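Local coordinates for protein dihydrodipicolinate synthase (Bacteroides thetaiotaomicron, PDB 4XKY) that probably acts as a Schiff-base-forming lyase of the DapA family, either a dihydrodipicolinate synthase or an N-acetylneuraminate lyase, at residues P4-I9 and S221-A226; P132-N137 and D185-V190; V171-V176 and L202-G207; G191-M196 and M242-T247. All blocks are in the same frame, centred on the assembly; numbering follows the deposited sequence.

Contact 1: residues P4-I9 and S221-A226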
# COMPACT_ATOMS: atom_id res chain seq x y z
N PRO A 4 -3.58 -34.72 11.38
CA PRO A 4 -3.88 -33.32 11.10
C PRO A 4 -5.36 -33.10 10.86
O PRO A 4 -6.02 -33.96 10.30
CB PRO A 4 -3.10 -33.04 9.81
CG PRO A 4 -3.04 -34.37 9.13
CD PRO A 4 -2.94 -35.38 10.23
N LEU A 5 -5.88 -31.95 11.28
CA LEU A 5 -7.25 -31.57 10.97
C LEU A 5 -7.36 -31.37 9.46
O LEU A 5 -6.56 -30.65 8.83
CB LEU A 5 -7.68 -30.31 11.72
CG LEU A 5 -9.07 -29.76 11.42
CD1 LEU A 5 -10.16 -30.76 11.78
CD2 LEU A 5 -9.27 -28.44 12.14
N SER A 6 -8.34 -32.06 8.88
CA SER A 6 -8.54 -32.09 7.43
C SER A 6 -9.99 -31.89 7.00
O SER A 6 -10.90 -31.96 7.82
CB SER A 6 -8.05 -33.43 6.88
OG SER A 6 -6.71 -33.62 7.26
N GLY A 7 -10.18 -31.65 5.71
CA GLY A 7 -11.51 -31.49 5.16
C GLY A 7 -12.05 -30.07 5.08
O GLY A 7 -11.32 -29.11 4.82
N ILE A 8 -13.35 -29.96 5.24
CA ILE A 8 -14.04 -28.71 5.11
C ILE A 8 -14.34 -28.23 6.53
O ILE A 8 -14.96 -28.93 7.30
CB ILE A 8 -15.35 -28.86 4.30
CG1 ILE A 8 -15.07 -29.32 2.87
CG2 ILE A 8 -16.10 -27.53 4.29
CD1 ILE A 8 -14.15 -28.39 2.08
N ILE A 9 -13.86 -27.03 6.85
CA ILE A 9 -14.04 -26.42 8.15
C ILE A 9 -14.65 -25.04 7.93
O ILE A 9 -13.93 -24.08 7.82
CB ILE A 9 -12.70 -26.28 8.89
CG1 ILE A 9 -12.07 -27.65 9.13
CG2 ILE A 9 -12.84 -25.53 10.21
CD1 ILE A 9 -10.85 -27.87 8.29
N SER A 221 -17.83 -32.57 -1.16
CA SER A 221 -17.65 -33.33 -2.40
C SER A 221 -16.46 -32.86 -3.21
O SER A 221 -15.73 -33.68 -3.76
CB SER A 221 -18.90 -33.28 -3.29
OG SER A 221 -19.96 -33.96 -2.66
N LEU A 222 -16.26 -31.55 -3.30
CA LEU A 222 -15.13 -31.04 -4.04
C LEU A 222 -13.81 -31.36 -3.32
O LEU A 222 -12.82 -31.77 -3.96
CB LEU A 222 -15.27 -29.55 -4.31
CG LEU A 222 -14.14 -28.82 -5.05
CD1 LEU A 222 -13.58 -29.52 -6.28
CD2 LEU A 222 -14.67 -27.45 -5.44
N TYR A 223 -13.81 -31.24 -2.00
CA TYR A 223 -12.64 -31.60 -1.21
C TYR A 223 -12.18 -33.05 -1.48
O TYR A 223 -10.98 -33.32 -1.68
CB TYR A 223 -12.87 -31.41 0.29
CG TYR A 223 -11.80 -32.09 1.12
CD1 TYR A 223 -10.54 -31.51 1.27
CD2 TYR A 223 -12.03 -33.34 1.72
CE1 TYR A 223 -9.54 -32.13 2.02
CE2 TYR A 223 -11.03 -33.98 2.46
CZ TYR A 223 -9.79 -33.37 2.60
OH TYR A 223 -8.79 -34.00 3.33
N ASN A 224 -13.15 -33.97 -1.47
CA ASN A 224 -12.91 -35.41 -1.69
C ASN A 224 -12.44 -35.75 -3.11
O ASN A 224 -11.55 -36.59 -3.29
CB ASN A 224 -14.18 -36.20 -1.33
CG ASN A 224 -14.39 -36.31 0.18
OD1 ASN A 224 -13.46 -36.58 0.91
ND2 ASN A 224 -15.61 -36.12 0.64
N ALA A 225 -13.04 -35.09 -4.10
CA ALA A 225 -12.61 -35.19 -5.48
C ALA A 225 -11.20 -34.63 -5.67
O ALA A 225 -10.44 -35.18 -6.46
CB ALA A 225 -13.57 -34.44 -6.39
N ALA A 226 -10.83 -33.55 -4.96
CA ALA A 226 -9.45 -33.01 -5.07
C ALA A 226 -8.46 -33.95 -4.39
O ALA A 226 -7.36 -34.20 -4.90
CB ALA A 226 -9.34 -31.60 -4.50
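Gly7 of the first strand of this TIM barrel lies against Tyr223 of helix 216-227, one of the helices wrapped around the outside of the barrel. The aromatic ring is laid flat on the backbone: Gly7 CA sits 3.6 Å from the centroid of the Tyr223 ring, 11° off its normal, making a CH-pi contact over one face. The backbone N of Gly7 comes over the phenolic end of the same ring, 3.6 Å from Tyr223 CZ. With phi at 93°, a CB on Gly7 would collide with the carbonyl oxygen of Ser6, so this position calls for glycine. Tyr223 CG is anti to the backbone N (chi1 166°), which carries the ring out from the helix and over the strand, where Val200 of helix 196-201 also packs on it. Exchanging Tyr223 for an alanine would probably uncover Gly7 CA and open a gap between strand and helix where the ring had lain. At the root of the ring, Ile8 and Tyr223 run past each other in opposite directions, with Ile8 CD1 3.7 Å from Tyr223 CB. At the far end, Ser6 CB lies 3.7 Å from Tyr223 OH.

Contact 2: residues P132-N137 and D185-V190; sequences PLFLYN and DFSMLV
Strands 133-137 and 187-190 run parallel in the TIM barrel but are not neighbours. Strand 160-165 lies between them, and their nearest CA atoms, those of Phe134 and Ser187, are 8.3 Å apart. No hydrogen bond joins the two segments, so the gap is bridged by side chains in the barrel interior. Phe134 does most of this. Its CG is anti to the carbonyl carbon (chi1 -72°), and from there the ring reaches across until CE1 lies 3.8 Å from Ser187 CB. Ser187 meets the ring at its edge, with CB near the ring plane and OG in it, OG being 3.9 Å from Phe134 CE1. That hydroxyl is hydrogen-bonded to the backbone O of Leu5, in the segment leading into the first strand, so its polar need is met beside the apolar ring. Ala102 and Ile161, on the strands flanking 133-137, also touch Phe134. Two residues beyond Phe134 on strand 133-137 comes Tyr136, the predicted proton donor/acceptor, and Leu189 lies close to Lys164, the predicted Schiff-base lysine. The apolar contact of Phe134 with Leu189 therefore lies next to the probable catalytic site at the C-terminal ends of the strands. Leu189 comes obliquely to the ring, its CD1 methyl 4.1 Å from Phe134 CE1, the same carbon that Ser187 approaches.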
# COMPACT_ATOMS: atom_id res chain seq x y z
N PRO A 132 -4.67 -26.09 21.99
CA PRO A 132 -3.76 -26.02 20.84
C PRO A 132 -4.08 -24.83 19.95
O PRO A 132 -5.21 -24.32 19.98
CB PRO A 132 -4.04 -27.32 20.09
CG PRO A 132 -4.71 -28.23 21.05
CD PRO A 132 -5.38 -27.38 22.07
N LEU A 133 -3.11 -24.39 19.17
CA LEU A 133 -3.24 -23.17 18.42
C LEU A 133 -3.06 -23.39 16.94
O LEU A 133 -2.17 -24.12 16.55
CB LEU A 133 -2.17 -22.18 18.90
CG LEU A 133 -2.07 -20.87 18.12
CD1 LEU A 133 -3.30 -20.05 18.38
CD2 LEU A 133 -0.86 -20.05 18.52
N PHE A 134 -3.87 -22.72 16.13
CA PHE A 134 -3.63 -22.55 14.69
C PHE A 134 -3.16 -21.11 14.48
O PHE A 134 -3.76 -20.17 15.01
CB PHE A 134 -4.90 -22.78 13.84
CG PHE A 134 -5.33 -24.23 13.76
CD1 PHE A 134 -5.01 -25.01 12.65
CD2 PHE A 134 -6.02 -24.81 14.81
CE1 PHE A 134 -5.40 -26.33 12.59
CE2 PHE A 134 -6.40 -26.14 14.76
CZ PHE A 134 -6.08 -26.90 13.65
N LEU A 135 -2.08 -20.96 13.73
CA LEU A 135 -1.59 -19.66 13.31
C LEU A 135 -2.37 -19.21 12.11
O LEU A 135 -2.72 -20.03 11.25
CB LEU A 135 -0.13 -19.75 12.90
CG LEU A 135 0.82 -20.25 13.98
CD1 LEU A 135 2.15 -20.51 13.32
CD2 LEU A 135 0.93 -19.20 15.07
N TYR A 136 -2.65 -17.92 12.01
CA TYR A 136 -3.19 -17.47 10.74
C TYR A 136 -2.71 -16.14 10.23
O TYR A 136 -2.50 -15.17 10.96
CB TYR A 136 -4.71 -17.63 10.64
CG TYR A 136 -5.55 -16.56 11.23
CD1 TYR A 136 -6.11 -15.56 10.43
CD2 TYR A 136 -5.84 -16.56 12.58
CE1 TYR A 136 -6.91 -14.58 10.98
CE2 TYR A 136 -6.65 -15.59 13.14
CZ TYR A 136 -7.18 -14.60 12.34
OH TYR A 136 -7.97 -13.64 12.92
N ASN A 137 -2.53 -16.14 8.92
CA ASN A 137 -1.95 -15.06 8.20
C ASN A 137 -3.07 -14.08 7.86
O ASN A 137 -3.92 -14.38 7.01
CB ASN A 137 -1.33 -15.66 6.94
CG ASN A 137 -0.09 -14.93 6.48
OD1 ASN A 137 0.70 -14.39 7.26
ND2 ASN A 137 0.09 -14.92 5.17
N ASP A 185 1.94 -33.99 10.16
CA ASP A 185 0.90 -33.82 11.19
C ASP A 185 0.37 -32.39 11.38
O ASP A 185 -0.65 -32.20 12.04
CB ASP A 185 1.42 -34.29 12.55
CG ASP A 185 1.49 -35.80 12.68
OD1 ASP A 185 1.01 -36.53 11.78
OD2 ASP A 185 2.04 -36.24 13.71
N PHE A 186 1.09 -31.40 10.85
CA PHE A 186 0.79 -29.98 11.02
C PHE A 186 -0.20 -29.58 9.97
O PHE A 186 0.06 -29.75 8.79
CB PHE A 186 2.08 -29.17 10.82
CG PHE A 186 1.93 -27.68 11.04
CD1 PHE A 186 2.02 -27.13 12.31
CD2 PHE A 186 1.79 -26.82 9.96
CE1 PHE A 186 1.93 -25.76 12.51
CE2 PHE A 186 1.70 -25.45 10.14
CZ PHE A 186 1.77 -24.91 11.42
N SER A 187 -1.33 -29.05 10.40
CA SER A 187 -2.48 -28.93 9.52
C SER A 187 -2.31 -27.65 8.71
O SER A 187 -2.06 -26.58 9.26
CB SER A 187 -3.78 -28.98 10.34
OG SER A 187 -4.89 -28.73 9.52
N MET A 188 -2.38 -27.78 7.39
CA MET A 188 -2.22 -26.67 6.44
C MET A 188 -3.56 -26.43 5.72
O MET A 188 -3.98 -27.25 4.89
CB MET A 188 -1.13 -26.95 5.41
CG MET A 188 0.30 -27.05 5.95
SD MET A 188 0.94 -25.43 6.39
CE MET A 188 1.15 -24.75 4.75
N LEU A 189 -4.18 -25.29 6.03
CA LEU A 189 -5.52 -24.96 5.56
C LEU A 189 -5.57 -23.68 4.71
O LEU A 189 -4.83 -22.72 4.95
CB LEU A 189 -6.46 -24.81 6.75
CG LEU A 189 -6.46 -25.97 7.75
CD1 LEU A 189 -7.20 -25.57 9.03
CD2 LEU A 189 -7.04 -27.24 7.15
N VAL A 190 -6.44 -23.67 3.70
CA VAL A 190 -6.63 -22.49 2.84
C VAL A 190 -8.05 -21.95 3.01
O VAL A 190 -9.02 -22.70 2.96
CB VAL A 190 -6.40 -22.79 1.35
CG1 VAL A 190 -4.91 -22.83 1.03
CG2 VAL A 190 -7.06 -24.11 0.97

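Contact 3: residues V171-V176 and L202-G207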
# COMPACT_ATOMS: atom_id res chain seq x y z
N VAL A 171 1.64 -18.78 -4.44
CA VAL A 171 3.10 -18.89 -4.43
C VAL A 171 3.54 -18.97 -2.97
O VAL A 171 4.32 -19.84 -2.58
CB VAL A 171 3.76 -17.65 -5.07
CG1 VAL A 171 5.27 -17.64 -4.82
CG2 VAL A 171 3.47 -17.63 -6.56
N TYR A 172 3.04 -18.03 -2.18
CA TYR A 172 3.34 -17.98 -0.75
C TYR A 172 2.87 -19.26 -0.06
O TYR A 172 3.62 -19.86 0.69
CB TYR A 172 2.71 -16.75 -0.09
CG TYR A 172 2.73 -16.80 1.42
CD1 TYR A 172 3.89 -16.50 2.12
CD2 TYR A 172 1.60 -17.17 2.15
CE1 TYR A 172 3.93 -16.54 3.50
CE2 TYR A 172 1.62 -17.20 3.54
CZ TYR A 172 2.79 -16.90 4.21
OH TYR A 172 2.85 -16.95 5.59
N PHE A 173 1.66 -19.70 -0.35
CA PHE A 173 1.16 -20.92 0.31
C PHE A 173 2.02 -22.15 0.01
O PHE A 173 2.25 -22.96 0.90
CB PHE A 173 -0.29 -21.22 -0.06
CG PHE A 173 -0.91 -22.30 0.78
CD1 PHE A 173 -1.41 -22.02 2.05
CD2 PHE A 173 -0.94 -23.62 0.34
CE1 PHE A 173 -1.98 -23.02 2.84
CE2 PHE A 173 -1.49 -24.63 1.13
CZ PHE A 173 -2.01 -24.33 2.38
N GLN A 174 2.44 -22.31 -1.24
CA GLN A 174 3.29 -23.42 -1.67
C GLN A 174 4.68 -23.31 -1.00
O GLN A 174 5.27 -24.33 -0.64
CB GLN A 174 3.43 -23.45 -3.20
CG GLN A 174 2.19 -23.88 -3.95
CD GLN A 174 1.80 -25.30 -3.59
OE1 GLN A 174 2.64 -26.18 -3.60
NE2 GLN A 174 0.54 -25.52 -3.25
N SER A 175 5.18 -22.08 -0.83
CA SER A 175 6.44 -21.91 -0.10
C SER A 175 6.35 -22.45 1.34
O SER A 175 7.32 -23.00 1.84
CB SER A 175 6.89 -20.44 -0.06
OG SER A 175 7.08 -19.94 -1.36
N VAL A 176 5.20 -22.27 1.98
CA VAL A 176 5.01 -22.74 3.36
C VAL A 176 4.79 -24.26 3.35
O VAL A 176 5.38 -24.95 4.19
CB VAL A 176 3.85 -22.00 4.08
CG1 VAL A 176 3.73 -22.45 5.53
CG2 VAL A 176 4.05 -20.50 4.05
N LEU A 202 -2.70 -30.56 -4.47
CA LEU A 202 -1.28 -30.54 -4.14
C LEU A 202 -1.02 -30.70 -2.65
O LEU A 202 -0.01 -30.24 -2.15
CB LEU A 202 -0.68 -29.21 -4.60
CG LEU A 202 -0.09 -29.22 -6.00
CD1 LEU A 202 -1.15 -29.47 -7.05
CD2 LEU A 202 0.59 -27.88 -6.23
N GLY A 203 -1.94 -31.35 -1.94
CA GLY A 203 -1.66 -31.79 -0.57
C GLY A 203 -2.08 -30.89 0.59
O GLY A 203 -1.80 -31.23 1.73
N ALA A 204 -2.75 -29.76 0.34
CA ALA A 204 -3.25 -28.98 1.47
C ALA A 204 -4.21 -29.89 2.25
O ALA A 204 -4.84 -30.75 1.65
CB ALA A 204 -3.98 -27.74 1.00
N HIS A 205 -4.34 -29.69 3.56
CA HIS A 205 -5.22 -30.57 4.36
C HIS A 205 -6.71 -30.25 4.34
O HIS A 205 -7.55 -31.15 4.54
CB HIS A 205 -4.78 -30.59 5.81
CG HIS A 205 -3.43 -31.22 6.00
ND1 HIS A 205 -2.27 -30.49 5.98
CD2 HIS A 205 -3.07 -32.51 6.14
CE1 HIS A 205 -1.24 -31.30 6.14
NE2 HIS A 205 -1.70 -32.53 6.25
N GLY A 206 -7.05 -28.97 4.15
CA GLY A 206 -8.43 -28.54 4.17
C GLY A 206 -8.70 -27.12 3.72
O GLY A 206 -7.80 -26.37 3.33
N GLY A 207 -9.98 -26.76 3.78
CA GLY A 207 -10.49 -25.49 3.27
C GLY A 207 -11.38 -24.90 4.34
O GLY A 207 -12.30 -25.56 4.79
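Gln174 of helix 170-180 reaches over to Leu202, at the start of the loop that leads into strand 206-207 of the TIM barrel. From CB the chain leaves with CG anti to the carbonyl carbon (chi1 -72°), then bends at chi2. CB and CG make no close approach to the loop; the bend brings the amide to it. Contact begins at Gln174 CD, which is 3.9 Å from Leu202 CD2. Both outer atoms of the amide also rest on that methyl, so the group lies against it whichever way round it is turned. The two side chains cross at about a right angle. With a serine in place of Gln174 the amide would be gone, and the Leu202 methyl would probably lose its cover from the helix. One residue earlier on the helix, Phe173 has CE2 4.0 Å from Ala204 CB, an oblique approach, while Met188 and Val190 of strand 187-190 pack on the same ring. Between the two contact points of the loop, Gly203, at positive phi, is the C-prime residue of the Schellman motif that ends helix 196-201. Gln174 and Leu202 also face side chains of another subunit. No hydrogen bond crosses between the two segments, so their direct contact consists of van der Waals packing, of the Gln174 amide on a leucine methyl and of the Phe173 ring on an alanine methyl.

Contact 4: residues G191-M196 and M242-T247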
# COMPACT_ATOMS: atom_id res chain seq x y z
N GLY A 191 -8.14 -20.64 3.20
CA GLY A 191 -9.42 -19.97 3.46
C GLY A 191 -10.25 -19.84 2.21
O GLY A 191 -11.38 -20.33 2.16
N PRO A 192 -9.71 -19.17 1.19
CA PRO A 192 -10.53 -18.81 0.05
C PRO A 192 -10.98 -20.01 -0.74
O PRO A 192 -10.14 -20.80 -1.16
CB PRO A 192 -9.61 -17.92 -0.78
CG PRO A 192 -8.71 -17.32 0.23
CD PRO A 192 -8.43 -18.45 1.16
N GLU A 193 -12.29 -20.14 -0.93
CA GLU A 193 -12.85 -21.36 -1.50
C GLU A 193 -12.52 -21.56 -2.96
O GLU A 193 -12.52 -22.70 -3.43
CB GLU A 193 -14.37 -21.47 -1.25
CG GLU A 193 -15.24 -20.40 -1.92
CD GLU A 193 -16.49 -20.06 -1.11
OE1 GLU A 193 -17.59 -19.95 -1.69
OE2 GLU A 193 -16.38 -19.89 0.12
N GLU A 194 -12.24 -20.47 -3.68
CA GLU A 194 -11.97 -20.55 -5.11
C GLU A 194 -10.68 -21.36 -5.42
O GLU A 194 -10.52 -21.88 -6.51
CB GLU A 194 -11.92 -19.14 -5.72
CG GLU A 194 -13.25 -18.37 -5.60
CD GLU A 194 -13.37 -17.55 -4.33
OE1 GLU A 194 -12.57 -17.76 -3.38
OE2 GLU A 194 -14.25 -16.67 -4.32
N ILE A 195 -9.79 -21.51 -4.44
CA ILE A 195 -8.52 -22.20 -4.65
C ILE A 195 -8.34 -23.41 -3.73
O ILE A 195 -7.22 -23.92 -3.58
CB ILE A 195 -7.34 -21.24 -4.44
CG1 ILE A 195 -7.40 -20.58 -3.06
CG2 ILE A 195 -7.30 -20.23 -5.56
CD1 ILE A 195 -6.11 -19.88 -2.64
N MET A 196 -9.43 -23.86 -3.13
CA MET A 196 -9.39 -25.03 -2.26
C MET A 196 -9.04 -26.26 -3.06
O MET A 196 -8.20 -27.06 -2.64
CB MET A 196 -10.75 -25.24 -1.58
CG MET A 196 -10.83 -26.41 -0.61
SD MET A 196 -11.49 -27.92 -1.36
CE MET A 196 -13.21 -27.51 -1.65
N MET A 242 -17.21 -21.75 -8.67
CA MET A 242 -16.87 -20.45 -9.28
C MET A 242 -18.12 -19.65 -9.65
O MET A 242 -18.10 -18.42 -9.63
CB MET A 242 -15.89 -20.57 -10.45
CG MET A 242 -14.47 -21.00 -10.07
SD MET A 242 -13.68 -20.19 -8.65
CE MET A 242 -13.69 -18.50 -9.26
N GLN A 243 -19.22 -20.34 -9.93
CA GLN A 243 -20.49 -19.66 -10.17
C GLN A 243 -21.03 -18.98 -8.90
O GLN A 243 -21.52 -17.86 -8.94
CB GLN A 243 -21.52 -20.64 -10.73
CG GLN A 243 -22.75 -19.93 -11.27
CD GLN A 243 -23.79 -20.88 -11.80
OE1 GLN A 243 -23.50 -22.02 -12.08
NE2 GLN A 243 -25.02 -20.41 -11.91
N ILE A 244 -20.94 -19.67 -7.77
CA ILE A 244 -21.36 -19.11 -6.48
C ILE A 244 -20.55 -17.85 -6.23
O ILE A 244 -21.10 -16.79 -5.92
CB ILE A 244 -21.12 -20.13 -5.34
CG1 ILE A 244 -22.14 -21.25 -5.42
CG2 ILE A 244 -21.19 -19.46 -3.99
CD1 ILE A 244 -21.67 -22.51 -4.75
N SER A 245 -19.24 -17.98 -6.40
CA SER A 245 -18.33 -16.85 -6.20
C SER A 245 -18.62 -15.64 -7.09
O SER A 245 -18.51 -14.46 -6.65
CB SER A 245 -16.87 -17.33 -6.36
OG SER A 245 -15.97 -16.24 -6.36
N ALA A 246 -18.95 -15.91 -8.35
CA ALA A 246 -19.25 -14.87 -9.32
C ALA A 246 -20.59 -14.20 -9.11
O ALA A 246 -20.75 -13.05 -9.50
CB ALA A 246 -19.22 -15.44 -10.72
N THR A 247 -21.55 -14.95 -8.55
CA THR A 247 -22.97 -14.53 -8.53
C THR A 247 -23.57 -14.30 -7.15
O THR A 247 -24.51 -13.53 -7.04
CB THR A 247 -23.91 -15.48 -9.30
OG1 THR A 247 -23.93 -16.80 -8.69
CG2 THR A 247 -23.51 -15.56 -10.78
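Glu194 lies across Met242, the two side chains crossing at about a right angle. Glu194 CB is 3.6 Å from Met242 SD, and Met242 CE is 3.7 Å from Glu194 CG, so the thioether covers the aliphatic part of the glutamate. Met242 also meets an aromatic side chain of another subunit. A bend at chi2 (90°) of Glu194 then turns its carboxylate toward Ser245, about one helical turn beyond Met242. Ser245 OG, anti to its own backbone N (chi1 172°), donates a hydrogen bond of 2.7 Å to Glu194 OE2, which receives it on its anti lone pair, away from the other oxygen. The bond fixes the end of a side chain whose CB and CG already rest against the sulfur and methyl of Met242. Glu193 is more deeply placed and touches this helix only lightly, its OE1 4.3 Å from Ile244 CG2. Its carboxylate is instead held by Tyr249 OH at OE1 and by the backbone N of Gly211 at OE2. Its side chain is about 7 Å from that of Thr48, a predicted pyruvate-binding residue. The contact thus sets the short 3-10 turn 193-194, between barrel strand 187-190 and helix 196-201, against helix 231-247. From there Ile244 continues onto helix 216-227 through Leu218 and Tyr219 and onto Leu298 of helix 285-298.

Overall arrangement
From the N terminus, the segment 4-9 opens the longest loop, which contact 1 closes at 221-226, tying the first barrel strand to helix 216-227. Contacts 2 and 3 are both nested within it. Contact 2 opens at 132-137 and closes at 185-190, spanning two strands of the barrel; contact 3 starts inside that loop, at helix 170-180, and ends beyond it at 202-207, so the two cross. Contact 4 opens at 191-196, after contact 2 has closed, and ends at 242-247, crossing contacts 1 and 3 and bringing in helix 231-247. Neighbouring strands 7-8, 206-207 and 187-190 join the first three contacts, and Met196 links the fourth to all of them.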